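Local coordinates for cellulosomal scaffoldin (PDB 2XBT), which probably binds cellulose through this family 3b carbohydrate-binding module, one domain of a larger scaffoldin of the cellulosome, at residues Asn17-Ala20 / Ala21-Gln25; Tyr40-Ser43 / Lys44-Ile47; Ala101-Gln104 / Trp105-Ser109. All coordinates share one frame; numbering follows the deposited sequence.

Overall arrangement
The three contacts are local turns of one family 3 carbohydrate-binding module, an all-beta fold, and they follow one another along the chain. Contact 1 shapes the turn before strand 22-34, and contact 2 the bend between strands 40-41 and 45-51. Their centres are about 27 Å apart, on opposite sides of the chain's centre. Contact 3, in the loop between strands 97-98 and 110-119, lies on the same side as contact 2, with centres about 17 Å and nearest atoms about 7 Å apart. Contacts 1 and 3 are the most distant pair, about 34 Å between centres. No two touch, and none can be tied to a defined sugar-binding site.

Contact 1 (Asn17-Ala20 / Ala21-Gln25); sequences NGAA and ASSNQ
A20 and S23 meet where the chain doubles back: the carbonyl O of A20 lies 3.7 Å from S23 CB, and the methyl of A19 approaches the same serine, with A19 CB 4.2 Å from S23 OG. This inner side of the bend is its closer-packed part, though the touches are van der Waals contacts and no direct hydrogen bond joins 17-20 to 21-25. S23 OG turns instead to the chain just beyond it. It stands anti to the serine's backbone N (chi1 -171°), which carries the hydroxyl forward to donate to Q25 O at 2.8 Å, in the plane of that carbonyl with a C=O...OG angle of 146°.

The bend links strands 10-15 and 22-34, an antiparallel pair in one sheet of the beta-sandwich, and the chain of Q127 and its neighbours flanks it. Q127 NE2 donates to A20 O, while Y133 OH and S136 OG both hydrogen-bond A19 O, so these two turn carbonyls are satisfied from outside the loop.

Toward solvent the arrangement is looser. A water accepts from A20 N at 2.8 Å and donates to S22 O at 3.2 Å, bridging the two across the turn. A20 CB lies 3.9 Å from S22 O, and the CB of S22 leaves the backbone facing away from 17-20.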
ATOM      1  N   ASN A  17       6.615  -6.395  -8.900  1.00 32.68           N
ATOM      2  CA  ASN A  17       7.104  -7.529  -9.663  1.00 36.27           C
ATOM      3  C   ASN A  17       7.306  -7.166 -11.130  1.00 36.85           C
ATOM      4  O   ASN A  17       7.205  -8.023 -12.008  1.00 44.92           O
ATOM      5  CB  ASN A  17       6.128  -8.702  -9.546  1.00 38.61           C
ATOM      6  CG  ASN A  17       6.064  -9.272  -8.137  1.00 47.93           C
ATOM      7  OD1 ASN A  17       6.947  -9.017  -7.312  1.00 46.16           O
ATOM      8  ND2 ASN A  17       5.021 -10.057  -7.858  1.00 48.16           N
ATOM      9  N   GLY A  18       7.578  -5.890 -11.386  1.00 33.98           N
ATOM     10  CA  GLY A  18       7.756  -5.397 -12.742  1.00 36.71           C
ATOM     11  C   GLY A  18       6.486  -5.389 -13.581  1.00 34.50           C
ATOM     12  O   GLY A  18       6.547  -5.214 -14.802  1.00 32.72           O
ATOM     13  N   ALA A  19       5.335  -5.568 -12.938  1.00 29.86           N
ATOM     14  CA  ALA A  19       4.063  -5.590 -13.659  1.00 27.77           C
ATOM     15  C   ALA A  19       3.928  -4.463 -14.686  1.00 31.19           C
ATOM     16  O   ALA A  19       4.287  -3.310 -14.425  1.00 31.97           O
ATOM     17  CB  ALA A  19       2.892  -5.567 -12.700  1.00 27.75           C
ATOM     18  N   ALA A  20       3.404  -4.810 -15.860  1.00 29.49           N
ATOM     19  CA  ALA A  20       3.166  -3.836 -16.922  1.00 30.93           C
ATOM     20  C   ALA A  20       1.803  -3.174 -16.752  1.00 29.17           C
ATOM     21  O   ALA A  20       0.975  -3.631 -15.972  1.00 28.15           O
ATOM     22  CB  ALA A  20       3.245  -4.515 -18.284  1.00 36.90           C
ATOM     23  N   ALA A  21       1.556  -2.113 -17.509  1.00 31.53           N
ATOM     24  CA  ALA A  21       0.259  -1.453 -17.455  1.00 30.41           C
ATOM     25  C   ALA A  21      -0.872  -2.454 -17.681  1.00 25.19           C
ATOM     26  O   ALA A  21      -1.899  -2.401 -17.023  1.00 27.08           O
ATOM     27  CB  ALA A  21       0.196  -0.336 -18.474  1.00 31.34           C
ATOM     28  N   SER A  22      -0.684  -3.362 -18.633  1.00 27.10           N
ATOM     29  CA  SER A  22      -1.658  -4.404 -18.871  1.00 24.82           C
ATOM     30  C   SER A  22      -1.273  -5.638 -18.056  1.00 30.52           C
ATOM     31  O   SER A  22      -0.208  -6.218 -18.271  1.00 36.05           O
ATOM     32  CB  SER A  22      -1.699  -4.740 -20.366  1.00 34.68           C
ATOM     33  OG  SER A  22      -2.931  -5.340 -20.709  1.00 38.37           O
ATOM     34  N   SER A  23      -2.131  -6.039 -17.125  1.00 29.23           N
ATOM     35  CA  SER A  23      -1.786  -7.096 -16.175  1.00 28.13           C
ATOM     36  C   SER A  23      -3.028  -7.894 -15.799  1.00 27.98           C
ATOM     37  O   SER A  23      -4.135  -7.380 -15.872  1.00 34.06           O
ATOM     38  CB  SER A  23      -1.174  -6.467 -14.914  1.00 31.53           C
ATOM     39  OG  SER A  23      -0.627  -7.441 -14.033  1.00 31.23           O
ATOM     40  N   ASN A  24      -2.849  -9.144 -15.392  1.00 29.75           N
ATOM     41  CA  ASN A  24      -3.976  -9.952 -14.924  1.00 30.57           C
ATOM     42  C   ASN A  24      -4.484  -9.543 -13.535  1.00 33.47           C
ATOM     43  O   ASN A  24      -5.619  -9.838 -13.165  1.00 31.47           O
ATOM     44  CB  ASN A  24      -3.636 -11.444 -14.958  1.00 31.31           C
ATOM     45  CG  ASN A  24      -2.550 -11.836 -13.958  1.00 37.01           C
ATOM     46  OD1 ASN A  24      -1.599 -11.088 -13.703  1.00 35.24           O
ATOM     47  ND2 ASN A  24      -2.684 -13.038 -13.397  1.00 43.08           N
ATOM     48  N   GLN A  25      -3.638  -8.864 -12.773  1.00 30.69           N
ATOM     49  CA  GLN A  25      -4.016  -8.416 -11.432  1.00 29.20           C
ATOM     50  C   GLN A  25      -3.096  -7.295 -10.997  1.00 25.03           C
ATOM     51  O   GLN A  25      -2.056  -7.076 -11.606  1.00 26.11           O
ATOM     52  CB  GLN A  25      -3.930  -9.583 -10.443  1.00 32.75           C
ATOM     53  CG  GLN A  25      -2.592 -10.305 -10.461  1.00 33.16           C
ATOM     54  CD  GLN A  25      -2.666 -11.702  -9.829  1.00 34.92           C
ATOM     55  OE1 GLN A  25      -3.550 -11.996  -9.020  1.00 33.02           O
ATOM     56  NE2 GLN A  25      -1.742 -12.567 -10.219  1.00 37.27           N
TER
HETATM   57  O   HOH W   1       2.341  -7.225 -16.657  1.00 35.63           O

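Contact 2 (Tyr40-Ser43 / Lys44-Ile47); sequences YDLS and KITI
D41 and K44 grip each other twice, through backbone and side chains. K44 N donates to D41 O over 3.0 Å with an N-H...O angle of 160°, arriving from above the carbonyl plane. The lysine side chain then reaches back across the aspartate, the two crossing at about a right angle; a bend at its last torsion (chi4 55°) brings NZ to 3.2 Å from D41 OD2, a salt bridge whose hydrogen bond is weak. One residue further on, I45 N donates to L42 O at 3.1 Å, again from well above the carbonyl plane. These successive i to i+3 bonds make a short 3-10 turn between strands 40-41 and 45-51.

The other carboxylate oxygen organises the start of that turn. With CG anti to the backbone N (chi1 -175°), D41 OD1 accepts from S43 N at 3.0 Å, the N-H meeting it from above the carboxylate plane, and so closes an Asx turn. Were the aspartate replaced by an alanine, S43 N would probably lose this acceptor and the K44 ammonium its carboxylate mate, weakening the start of the turn.

Beneath the polar face, L42 CD2 and I45 CG1 come within 4.3 Å as an apolar pair on the buried side. Both rest on L93 of strand 85-93, and I45 also touches L32 of strand 22-34, which places it between the two sheets of the sandwich. From outside the turn, Y150 OH hydrogen-bonds D41 N, and backbone bonds join L42 to G96 and K44 to N151.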
ATOM      1  N   TYR A  40       6.370   2.156  16.471  1.00 24.19           N
ATOM      2  CA  TYR A  40       5.062   2.419  15.894  1.00 22.71           C
ATOM      3  C   TYR A  40       4.179   1.165  15.986  1.00 22.63           C
ATOM      4  O   TYR A  40       4.632   0.054  15.728  1.00 23.39           O
ATOM      5  CB  TYR A  40       5.221   2.851  14.431  1.00 23.46           C
ATOM      6  CG  TYR A  40       5.847   4.219  14.257  1.00 18.20           C
ATOM      7  CD1 TYR A  40       5.071   5.364  14.344  1.00 20.43           C
ATOM      8  CD2 TYR A  40       7.201   4.364  14.022  1.00 22.61           C
ATOM      9  CE1 TYR A  40       5.627   6.629  14.181  1.00 21.84           C
ATOM     10  CE2 TYR A  40       7.767   5.618  13.861  1.00 25.73           C
ATOM     11  CZ  TYR A  40       6.973   6.745  13.948  1.00 22.44           C
ATOM     12  OH  TYR A  40       7.543   7.985  13.788  1.00 27.07           O
ATOM     13  N   ASP A  41       2.915   1.368  16.339  1.00 21.98           N
ATOM     14  CA  ASP A  41       1.939   0.291  16.462  1.00 22.44           C
ATOM     15  C   ASP A  41       1.315   0.023  15.095  1.00 22.57           C
ATOM     16  O   ASP A  41       0.626   0.887  14.547  1.00 21.19           O
ATOM     17  CB  ASP A  41       0.844   0.730  17.439  1.00 23.69           C
ATOM     18  CG  ASP A  41      -0.159  -0.366  17.740  1.00 30.80           C
ATOM     19  OD1 ASP A  41      -0.163  -1.400  17.032  1.00 33.99           O
ATOM     20  OD2 ASP A  41      -0.956  -0.188  18.693  1.00 42.21           O
ATOM     21  N   LEU A  42       1.540  -1.170  14.553  1.00 21.12           N
ATOM     22  CA  LEU A  42       1.053  -1.474  13.214  1.00 21.31           C
ATOM     23  C   LEU A  42      -0.463  -1.411  13.100  1.00 22.81           C
ATOM     24  O   LEU A  42      -0.988  -1.191  12.011  1.00 21.24           O
ATOM     25  CB  LEU A  42       1.557  -2.824  12.722  1.00 22.19           C
ATOM     26  CG  LEU A  42       3.047  -2.894  12.413  1.00 21.69           C
ATOM     27  CD1 LEU A  42       3.390  -4.310  11.995  1.00 29.12           C
ATOM     28  CD2 LEU A  42       3.393  -1.898  11.304  1.00 25.19           C
ATOM     29  N   SER A  43      -1.167  -1.594  14.213  1.00 19.42           N
ATOM     30  CA  SER A  43      -2.634  -1.548  14.170  1.00 22.99           C
ATOM     31  C   SER A  43      -3.145  -0.147  13.837  1.00 23.70           C
ATOM     32  O   SER A  43      -4.328   0.035  13.520  1.00 23.29           O
ATOM     33  CB  SER A  43      -3.234  -2.022  15.496  1.00 26.35           C
ATOM     34  OG  SER A  43      -3.070  -1.042  16.510  1.00 25.70           O
ATOM     35  N   LYS A  44      -2.253   0.841  13.900  1.00 21.04           N
ATOM     36  CA  LYS A  44      -2.624   2.215  13.590  1.00 22.09           C
ATOM     37  C   LYS A  44      -2.207   2.650  12.197  1.00 21.06           C
ATOM     38  O   LYS A  44      -2.409   3.791  11.823  1.00 19.77           O
ATOM     39  CB  LYS A  44      -2.047   3.180  14.619  1.00 25.07           C
ATOM     40  CG  LYS A  44      -2.595   2.964  16.010  1.00 27.29           C
ATOM     41  CD  LYS A  44      -1.993   3.967  16.974  1.00 35.59           C
ATOM     42  CE  LYS A  44      -2.708   3.911  18.309  1.00 44.37           C
ATOM     43  NZ  LYS A  44      -2.685   2.527  18.829  1.00 41.02           N
ATOM     44  N   ILE A  45      -1.628   1.735  11.432  1.00 18.44           N
ATOM     45  CA  ILE A  45      -1.190   2.047  10.077  1.00 19.23           C
ATOM     46  C   ILE A  45      -2.273   1.675   9.060  1.00 20.16           C
ATOM     47  O   ILE A  45      -2.855   0.596   9.125  1.00 20.49           O
ATOM     48  CB  ILE A  45       0.077   1.254   9.720  1.00 20.41           C
ATOM     49  CG1 ILE A  45       1.304   1.767  10.498  1.00 21.66           C
ATOM     50  CG2 ILE A  45       0.323   1.281   8.211  1.00 18.95           C
ATOM     51  CD1 ILE A  45       1.895   3.053   9.956  1.00 18.26           C
ATOM     52  N   THR A  46      -2.537   2.576   8.121  1.00 17.74           N
ATOM     53  CA  THR A  46      -3.319   2.235   6.937  1.00 18.58           C
ATOM     54  C   THR A  46      -2.548   2.643   5.700  1.00 21.98           C
ATOM     55  O   THR A  46      -1.739   3.592   5.727  1.00 18.58           O
ATOM     56  CB  THR A  46      -4.709   2.912   6.939  1.00 23.34           C
ATOM     57  OG1 THR A  46      -4.558   4.314   7.179  1.00 27.20           O
ATOM     58  CG2 THR A  46      -5.547   2.333   8.037  1.00 26.40           C
ATOM     59  N   ILE A  47      -2.770   1.906   4.613  1.00 20.41           N
ATOM     60  CA  ILE A  47      -2.118   2.207   3.352  1.00 18.23           C
ATOM     61  C   ILE A  47      -3.192   2.323   2.296  1.00 17.98           C
ATOM     62  O   ILE A  47      -4.122   1.520   2.281  1.00 18.56           O
ATOM     63  CB  ILE A  47      -1.146   1.099   2.986  1.00 18.80           C
ATOM     64  CG1 ILE A  47      -0.057   1.023   4.051  1.00 17.23           C
ATOM     65  CG2 ILE A  47      -0.511   1.369   1.604  1.00 17.56           C
ATOM     66  CD1 ILE A  47       0.829  -0.210   3.930  1.00 17.38           C
TER

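Contact 3 (Ala101-Gln104 / Trp105-Ser109); sequences AGAQ and WPSQS
The backbone reverses around a cis peptide bond between W105 and P106, and S107 N returns to Q104 O at 3.0 Å in a weak bond (N-H...O 133°), the signature of a type VI beta turn. Within it the proline ring folds back on the tryptophan: P106 CB sits 3.6 Å above the indole plane, over the ring centre, a CH-pi arrangement often found where an aromatic residue precedes a cis-proline. A chi1 of -172° sets the indole of W105 anti to the backbone N, where the following proline can lie over its face.

Behind the turn, the A103 methyl rests against S107, CB to OG 3.6 Å, and at the open end of the loop S109 CB packs on A101 CA at 3.8 Å. Water fills in between the two arms. One molecule accepts from G102 N and lies 2.6 Å from S109 OG; a second donates to A103 O at 2.6 Å and, at longer range, to S107 O.

The loop projects at the surface between strands 97-98 and 110-119. Its base is fastened by backbone hydrogen bonds of A101 to G36, S109 to N34 at the end of strand 22-34, and Q108 to G99 just past strand 97-98.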
ATOM      1  N   ALA A 101      14.790   1.469  14.802  1.00 24.27           N
ATOM      2  CA  ALA A 101      15.877   1.083  13.914  1.00 24.23           C
ATOM      3  C   ALA A 101      17.083   0.635  14.742  1.00 27.54           C
ATOM      4  O   ALA A 101      17.490   1.317  15.685  1.00 26.16           O
ATOM      5  CB  ALA A 101      16.251   2.261  13.003  1.00 26.91           C
ATOM      6  N   GLY A 102      17.621  -0.533  14.405  1.00 27.51           N
ATOM      7  CA  GLY A 102      18.791  -1.070  15.069  1.00 29.75           C
ATOM      8  C   GLY A 102      18.506  -1.895  16.313  1.00 32.59           C
ATOM      9  O   GLY A 102      19.424  -2.464  16.896  1.00 33.86           O
ATOM     10  N   ALA A 103      17.247  -1.973  16.731  1.00 29.49           N
ATOM     11  CA  ALA A 103      16.919  -2.738  17.939  1.00 30.17           C
ATOM     12  C   ALA A 103      17.157  -4.244  17.765  1.00 31.17           C
ATOM     13  O   ALA A 103      17.091  -4.770  16.658  1.00 30.33           O
ATOM     14  CB  ALA A 103      15.479  -2.459  18.392  1.00 28.97           C
ATOM     15  N   GLN A 104      17.430  -4.943  18.861  1.00 31.64           N
ATOM     16  CA  GLN A 104      17.776  -6.366  18.769  1.00 38.50           C
ATOM     17  C   GLN A 104      16.612  -7.269  18.373  1.00 36.91           C
ATOM     18  O   GLN A 104      15.493  -7.101  18.858  1.00 36.88           O
ATOM     19  CB  GLN A 104      18.363  -6.873  20.093  1.00 36.81           C
ATOM     20  CG  GLN A 104      19.623  -6.162  20.516  1.00 40.23           C
ATOM     21  CD  GLN A 104      20.641  -6.138  19.405  1.00 41.31           C
ATOM     22  OE1 GLN A 104      21.254  -7.162  19.090  1.00 45.29           O
ATOM     23  NE2 GLN A 104      20.815  -4.973  18.781  1.00 37.50           N
ATOM     24  N   TRP A 105      16.892  -8.233  17.500  1.00 37.96           N
ATOM     25  CA  TRP A 105      15.965  -9.321  17.233  1.00 39.47           C
ATOM     26  C   TRP A 105      15.425  -9.792  18.574  1.00 44.44           C
ATOM     27  O   TRP A 105      16.169  -9.827  19.552  1.00 45.81           O
ATOM     28  CB  TRP A 105      16.698 -10.467  16.533  1.00 46.96           C
ATOM     29  CG  TRP A 105      15.794 -11.563  16.042  1.00 50.28           C
ATOM     30  CD1 TRP A 105      15.152 -11.616  14.840  1.00 52.34           C
ATOM     31  CD2 TRP A 105      15.429 -12.760  16.742  1.00 49.02           C
ATOM     32  NE1 TRP A 105      14.410 -12.770  14.748  1.00 54.14           N
ATOM     33  CE2 TRP A 105      14.565 -13.489  15.903  1.00 51.96           C
ATOM     34  CE3 TRP A 105      15.753 -13.286  17.996  1.00 53.58           C
ATOM     35  CZ2 TRP A 105      14.020 -14.718  16.278  1.00 52.82           C
ATOM     36  CZ3 TRP A 105      15.211 -14.508  18.366  1.00 48.80           C
ATOM     37  CH2 TRP A 105      14.354 -15.207  17.511  1.00 50.06           C
ATOM     38  N   PRO A 106      14.131 -10.155  18.634  1.00 46.28           N
ATOM     39  CA  PRO A 106      13.224 -10.268  17.489  1.00 45.41           C
ATOM     40  C   PRO A 106      12.434  -8.995  17.179  1.00 36.87           C
ATOM     41  O   PRO A 106      11.514  -9.064  16.365  1.00 40.08           O
ATOM     42  CB  PRO A 106      12.268 -11.382  17.927  1.00 45.12           C
ATOM     43  CG  PRO A 106      12.271 -11.313  19.455  1.00 43.72           C
ATOM     44  CD  PRO A 106      13.428 -10.438  19.895  1.00 43.28           C
ATOM     45  N   SER A 107      12.764  -7.871  17.808  1.00 31.54           N
ATOM     46  CA  SER A 107      12.184  -6.593  17.395  1.00 33.58           C
ATOM     47  C   SER A 107      12.556  -6.367  15.936  1.00 30.61           C
ATOM     48  O   SER A 107      13.642  -6.753  15.515  1.00 30.16           O
ATOM     49  CB  SER A 107      12.725  -5.454  18.254  1.00 34.12           C
ATOM     50  OG  SER A 107      12.341  -4.191  17.755  1.00 32.31           O
ATOM     51  N   GLN A 108      11.649  -5.784  15.152  1.00 27.70           N
ATOM     52  CA  GLN A 108      11.926  -5.521  13.743  1.00 28.82           C
ATOM     53  C   GLN A 108      11.548  -4.100  13.376  1.00 25.13           C
ATOM     54  O   GLN A 108      10.518  -3.593  13.830  1.00 23.70           O
ATOM     55  CB  GLN A 108      11.176  -6.503  12.848  1.00 29.59           C
ATOM     56  CG  GLN A 108      11.714  -7.917  12.923  1.00 35.33           C
ATOM     57  CD  GLN A 108      10.890  -8.877  12.111  1.00 40.32           C
ATOM     58  OE1 GLN A 108      11.105  -9.033  10.909  1.00 44.41           O
ATOM     59  NE2 GLN A 108       9.931  -9.532  12.759  1.00 41.40           N
ATOM     60  N   SER A 109      12.378  -3.453  12.565  1.00 24.96           N
ATOM     61  CA  SER A 109      12.148  -2.047  12.236  1.00 22.29           C
ATOM     62  C   SER A 109      11.443  -1.867  10.893  1.00 28.59           C
ATOM     63  O   SER A 109      11.201  -0.741  10.443  1.00 22.24           O
ATOM     64  CB  SER A 109      13.456  -1.264  12.256  1.00 23.38           C
ATOM     65  OG  SER A 109      14.367  -1.757  11.303  1.00 25.86           O
TER
HETATM   66  O   HOH W   2      16.629  -2.314  12.391  1.00 32.06           O
HETATM   67  O   HOH W   3      15.552  -4.201  14.670  1.00 36.31           O